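Local coordinates for protein 2-dehydropantoate 2-reductase (Porphyromonas gingivalis, PDB 2QYT) that probably catalyses the NADPH-dependent reduction of 2-dehydropantoate (ketopantoate) to (R)-pantoate, the second step of the route from 3-methyl-2-oxobutanoate to pantoate, at residues A[215-220]-A[224-229]; A[204-209]-A[302-307]. All blocks are in the same frame, centred on the assembly; numbering follows the deposited sequence. Where two conformers were deposited one is given.

Both contacts belong to the helical C-terminal domain of ketopantoate reductase, apart from the Rossmann-type domain at the other end of the chain, and their centres lie about 12 Å apart. Both segments of interaction 1 fall between those of interaction 2 in sequence: helix 194-215 supplies residues 204-209, the chain then turns through helix 219-225 into helix 227-244, and residues 302-307 return much later on helix 302-309. The two contacts touch in part through the selenomethionines of helix 302-309, F215 CE2 lying 3.6 Å from M307 CE and E229 CG 4.0 Å from M303 SE; I219 also packs on T208. The surface turn of 215-229 is thus continuous with the packing around that helix.

Interaction 1: residues A[215-220]-A[224-229]; sequences FDKPIG and TEHEPE
The backbones of 215-220 and 224-229 stand 8.8 Å apart at the F215 and H226 CA atoms and approach to 6.6 Å between the CA atoms of G220 and T224, at the two ends of the short helix 219-225. Across the wider part, F215 and H226 reach out from opposite directions and stack face to face, with planes only 6° from parallel and centroids 3.7 Å apart. The imidazole lies centrally over the phenyl ring, H226 CG being 3.4 Å from F215 CZ. In both residues CG is anti to the carbonyl carbon (chi1 -74°), which turns each ring into the gap. E229 meets the phenyl at its edge, its CG 3.8 Å from F215 CZ, and its carboxylate bends back to accept a bond from the imidazole: H226 ND1 to E229 OE2, 2.9 Å. The N-H...O angle is only 136°, OE2 lies off the imidazole plane and ND1 above the carboxylate plane, so the bond probably restrains the ring only loosely. H226 is also the N-cap residue of helix 227-244. The stack ties the region where helix 194-215 gives way to the turn to the start of helix 227-244. K217 crosses H226 at about a right angle, NZ lying 3.3 Å from H226 CD2, and continues to a weak salt bridge with E225, NZ to OE2 3.4 Å. A weak hydrogen bond from S221 also reaches E225 OE2.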
loop_
_atom_site.group_PDB
_atom_site.type_symbol
_atom_site.label_atom_id
_atom_site.label_comp_id
_atom_site.label_asym_id
_atom_site.label_seq_id
_atom_site.Cartn_x
_atom_site.Cartn_y
_atom_site.Cartn_z
ATOM N N PHE A 215 24.276 -3.813 3.596
ATOM C CA PHE A 215 25.060 -4.829 4.324
ATOM C C PHE A 215 25.027 -6.235 3.705
ATOM O O PHE A 215 25.837 -7.086 4.080
ATOM C CB PHE A 215 24.661 -4.905 5.806
ATOM C CG PHE A 215 25.153 -3.745 6.647
ATOM C CD1 PHE A 215 26.500 -3.396 6.670
ATOM C CD2 PHE A 215 24.269 -3.033 7.447
ATOM C CE1 PHE A 215 26.944 -2.342 7.448
ATOM C CE2 PHE A 215 24.704 -1.985 8.233
ATOM C CZ PHE A 215 26.042 -1.632 8.228
ATOM N N ASP A 216 24.087 -6.470 2.780
ATOM C CA ASP A 216 23.932 -7.771 2.106
ATOM C C ASP A 216 23.685 -8.884 3.142
ATOM O O ASP A 216 24.253 -9.978 3.063
ATOM C CB ASP A 216 25.163 -8.049 1.215
ATOM C CG ASP A 216 25.112 -9.400 0.512
ATOM O OD1 ASP A 216 26.111 -10.146 0.637
ATOM O OD2 ASP A 216 24.102 -9.713 -0.159
ATOM N N LYS A 217 22.823 -8.581 4.114
ATOM C CA LYS A 217 22.648 -9.410 5.308
ATOM C C LYS A 217 21.185 -9.398 5.753
ATOM O O LYS A 217 20.468 -8.443 5.446
ATOM C CB LYS A 217 23.536 -8.859 6.426
ATOM C CG LYS A 217 24.116 -9.908 7.366
ATOM C CD LYS A 217 25.491 -9.507 7.888
ATOM C CE LYS A 217 25.424 -8.462 8.999
ATOM N NZ LYS A 217 26.784 -8.160 9.540
ATOM N N PRO A 218 20.720 -10.462 6.451
ATOM C CA PRO A 218 19.357 -10.376 7.007
ATOM C C PRO A 218 19.325 -9.464 8.240
ATOM O O PRO A 218 20.367 -9.227 8.858
ATOM C CB PRO A 218 19.016 -11.827 7.382
ATOM C CG PRO A 218 20.177 -12.670 6.871
ATOM C CD PRO A 218 21.350 -11.762 6.750
ATOM N N ILE A 219 18.136 -8.961 8.574
ATOM C CA ILE A 219 17.953 -7.936 9.620
ATOM C C ILE A 219 18.418 -8.368 11.025
ATOM O O ILE A 219 18.997 -7.566 11.769
ATOM C CB ILE A 219 16.485 -7.427 9.661
ATOM C CG1 ILE A 219 16.312 -6.279 10.663
ATOM C CG2 ILE A 219 15.507 -8.578 9.971
ATOM C CD1 ILE A 219 16.751 -4.926 10.156
ATOM N N GLY A 220 18.167 -9.631 11.372
ATOM C CA GLY A 220 18.570 -10.177 12.666
ATOM C C GLY A 220 20.072 -10.274 12.815
ATOM O O GLY A 220 20.581 -10.370 13.931
ATOM N N THR A 224 22.541 -7.615 15.546
ATOM C CA THR A 224 23.617 -8.068 16.402
ATOM C C THR A 224 24.933 -7.367 16.086
ATOM O O THR A 224 25.646 -6.952 16.997
ATOM C CB THR A 224 23.810 -9.611 16.320
ATOM O OG1 THR A 224 23.784 -10.025 14.945
ATOM C CG2 THR A 224 22.706 -10.344 17.101
ATOM N N GLU A 225 25.243 -7.223 14.800
ATOM C CA GLU A 225 26.561 -6.744 14.386
ATOM C C GLU A 225 26.592 -5.282 13.968
ATOM O O GLU A 225 27.653 -4.670 13.970
ATOM C CB GLU A 225 27.127 -7.631 13.270
ATOM C CG GLU A 225 27.896 -8.853 13.774
ATOM C CD GLU A 225 27.794 -10.058 12.849
ATOM O OE1 GLU A 225 28.784 -10.815 12.772
ATOM O OE2 GLU A 225 26.734 -10.267 12.213
ATOM N N HIS A 226 25.437 -4.722 13.601
ATOM C CA HIS A 226 25.415 -3.373 13.034
ATOM C C HIS A 226 24.391 -2.442 13.681
ATOM O O HIS A 226 23.773 -1.591 13.004
ATOM C CB HIS A 226 25.248 -3.448 11.517
ATOM C CG HIS A 226 26.483 -3.894 10.795
ATOM N ND1 HIS A 226 27.692 -3.233 10.899
ATOM C CD2 HIS A 226 26.694 -4.928 9.946
ATOM C CE1 HIS A 226 28.593 -3.845 10.153
ATOM N NE2 HIS A 226 28.014 -4.876 9.564
ATOM N N GLU A 227 24.234 -2.601 14.997
ATOM C CA GLU A 227 23.240 -1.864 15.769
ATOM C C GLU A 227 23.480 -0.349 15.750
ATOM O O GLU A 227 22.526 0.407 15.551
ATOM C CB GLU A 227 23.110 -2.392 17.208
ATOM C CG GLU A 227 21.685 -2.289 17.756
ATOM C CD GLU A 227 21.553 -2.652 19.236
ATOM O OE1 GLU A 227 20.585 -2.169 19.857
ATOM O OE2 GLU A 227 22.378 -3.415 19.781
ATOM N N PRO A 228 24.731 0.104 15.999
ATOM C CA PRO A 228 24.999 1.531 15.804
ATOM C C PRO A 228 24.511 2.086 14.468
ATOM O O PRO A 228 23.835 3.106 14.462
ATOM C CB PRO A 228 26.521 1.619 15.929
ATOM C CG PRO A 228 26.843 0.540 16.935
ATOM C CD PRO A 228 25.912 -0.593 16.569
ATOM N N GLU A 229 24.833 1.406 13.371
ATOM C CA GLU A 229 24.468 1.841 12.045
ATOM C C GLU A 229 22.947 1.832 11.913
ATOM O O GLU A 229 22.367 2.801 11.444
ATOM C CB GLU A 229 25.093 0.946 10.966
ATOM C CG GLU A 229 26.587 1.134 10.791
ATOM C CD GLU A 229 27.410 0.182 11.648
ATOM O OE1 GLU A 229 27.123 0.052 12.862
ATOM O OE2 GLU A 229 28.349 -0.442 11.103
#

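Interaction 2: residues A[204-209]-A[302-307]; sequences MISVTA and PMYKRM
S206 OG is gripped from two directions: Y304 OH donates a 2.7 Å hydrogen bond to it, and the backbone carbonyl of L286, in a loop, is its other partner. A backbone carbonyl can only accept, so S206 OG presumably donates to L286 O and uses both its roles, which would satisfy a hydroxyl buried between helices. The serine oxygen is anti to its own backbone nitrogen (chi1 180°), an orientation that carries it out to the tyrosine. It sits at the edge of the Y304 ring, near its plane, 3.5 Å from CE2. The two segments belong to helices 194-215 and 302-309 of the C-terminal domain of ketopantoate reductase, and their backbones stay well apart, V207 CA and Y304 CA being 8.8 Å from each other; the phenol spans the gap. Beside the hydrogen bond, V207 brings one methyl to the hydroxyl, CG1 lying 3.5 Å from Y304 OH, while its side chain also packs on Q260 and on L234. L233 of helix 227-244 touches the side chain of Y304, as does T210 further along helix 194-215. At the start of helix 302-309, the carboxylate of E236 accepts hydrogen bonds from the amides of M303 and Y304.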
loop_
_atom_site.group_PDB
_atom_site.type_symbol
_atom_site.label_atom_id
_atom_site.label_comp_id
_atom_site.label_asym_id
_atom_site.label_seq_id
_atom_site.Cartn_x
_atom_site.Cartn_y
_atom_site.Cartn_z
HETATM N N MSE A 204 10.144 2.158 8.731
HETATM C CA MSE A 204 10.510 0.761 8.954
HETATM C C MSE A 204 11.082 0.082 7.708
HETATM O O MSE A 204 12.120 -0.571 7.743
HETATM C CB MSE A 204 9.273 -0.017 9.386
HETATM C CG MSE A 204 8.771 0.319 10.767
HETATM SE SE MSE A 204 9.999 -0.281 12.143
HETATM C CE MSE A 204 10.028 -2.195 11.698
ATOM N N ILE A 205 10.370 0.221 6.597
ATOM C CA ILE A 205 10.777 -0.436 5.361
ATOM C C ILE A 205 11.920 0.317 4.680
ATOM O O ILE A 205 12.765 -0.287 4.039
ATOM C CB ILE A 205 9.595 -0.675 4.413
ATOM C CG1 ILE A 205 10.085 -1.275 3.095
ATOM C CG2 ILE A 205 8.864 0.607 4.153
ATOM C CD1 ILE A 205 9.006 -1.593 2.092
ATOM N N SER A 206 11.959 1.634 4.841
ATOM C CA SER A 206 13.116 2.408 4.403
ATOM C C SER A 206 14.364 1.877 5.137
ATOM O O SER A 206 15.266 1.317 4.516
ATOM C CB SER A 206 12.875 3.903 4.653
ATOM O OG SER A 206 13.967 4.703 4.248
ATOM N N VAL A 207 14.395 1.980 6.461
ATOM C CA VAL A 207 15.606 1.551 7.201
ATOM C C VAL A 207 15.967 0.102 6.865
ATOM O O VAL A 207 17.103 -0.170 6.489
ATOM C CB VAL A 207 15.545 1.785 8.735
ATOM C CG1 VAL A 207 15.266 3.264 9.066
ATOM C CG2 VAL A 207 14.533 0.878 9.385
ATOM N N THR A 208 14.982 -0.795 6.948
ATOM C CA THR A 208 15.178 -2.236 6.727
ATOM C C THR A 208 15.674 -2.545 5.317
ATOM O O THR A 208 16.649 -3.283 5.150
ATOM C CB THR A 208 13.890 -3.048 7.011
ATOM O OG1 THR A 208 13.462 -2.817 8.358
ATOM C CG2 THR A 208 14.127 -4.537 6.794
ATOM N N ALA A 209 15.012 -1.969 4.314
ATOM C CA ALA A 209 15.434 -2.144 2.924
ATOM C C ALA A 209 16.850 -1.614 2.713
ATOM O O ALA A 209 17.716 -2.348 2.245
ATOM C CB ALA A 209 14.446 -1.503 1.947
ATOM N N PRO A 302 24.164 11.610 7.176
ATOM C CA PRO A 302 25.372 10.950 6.675
ATOM C C PRO A 302 25.239 9.449 6.388
ATOM O O PRO A 302 25.733 8.994 5.363
ATOM C CB PRO A 302 26.414 11.221 7.774
ATOM C CG PRO A 302 25.631 11.560 8.989
ATOM C CD PRO A 302 24.378 12.218 8.505
HETATM N N MSE A 303 24.587 8.700 7.273
HETATM C CA MSE A 303 24.436 7.246 7.104
HETATM C C MSE A 303 23.615 6.861 5.870
HETATM O O MSE A 303 24.019 5.978 5.104
HETATM C CB MSE A 303 23.807 6.615 8.348
HETATM C CG MSE A 303 23.972 5.082 8.462
HETATM SE SE MSE A 303 25.848 4.445 8.602
HETATM C CE MSE A 303 26.493 5.521 10.106
ATOM N N TYR A 304 22.459 7.507 5.699
ATOM C CA TYR A 304 21.660 7.332 4.491
ATOM C C TYR A 304 22.445 7.704 3.235
ATOM O O TYR A 304 22.384 6.987 2.241
ATOM C CB TYR A 304 20.376 8.150 4.570
ATOM C CG TYR A 304 19.178 7.355 5.004
ATOM C CD1 TYR A 304 18.795 7.310 6.342
ATOM C CD2 TYR A 304 18.412 6.649 4.069
ATOM C CE1 TYR A 304 17.689 6.573 6.750
ATOM C CE2 TYR A 304 17.291 5.906 4.466
ATOM C CZ TYR A 304 16.938 5.878 5.803
ATOM O OH TYR A 304 15.837 5.161 6.190
ATOM N N LYS A 305 23.191 8.809 3.288
ATOM C CA LYS A 305 23.963 9.284 2.131
ATOM C C LYS A 305 25.116 8.349 1.766
ATOM O O LYS A 305 25.348 8.089 0.592
ATOM C CB LYS A 305 24.465 10.712 2.346
ATOM C CG LYS A 305 23.361 11.757 2.418
ATOM C CD LYS A 305 23.884 13.148 2.081
ATOM C CE LYS A 305 24.463 13.881 3.288
ATOM N NZ LYS A 305 25.824 13.415 3.682
ATOM N N ARG A 306 25.826 7.845 2.775
ATOM C CA ARG A 306 26.862 6.825 2.583
ATOM C C ARG A 306 26.232 5.585 1.944
ATOM O O ARG A 306 26.768 5.037 0.987
ATOM C CB ARG A 306 27.526 6.457 3.926
ATOM C CG ARG A 306 28.872 5.734 3.808
ATOM C CD ARG A 306 28.950 4.447 4.664
ATOM N NE ARG A 306 29.264 4.663 6.087
ATOM C CZ ARG A 306 29.494 3.689 6.980
ATOM N NH1 ARG A 306 29.459 2.406 6.624
ATOM N NH2 ARG A 306 29.763 3.996 8.246
HETATM N N MSE A 307 25.079 5.176 2.469
HETATM C CA MSE A 307 24.371 3.960 2.039
HETATM C C MSE A 307 23.803 4.054 0.607
HETATM O O MSE A 307 23.979 3.135 -0.202
HETATM C CB MSE A 307 23.258 3.630 3.055
HETATM C CG MSE A 307 23.206 2.177 3.546
HETATM SE SE MSE A 307 23.272 1.997 5.511
HETATM C CE MSE A 307 23.243 0.081 5.733
#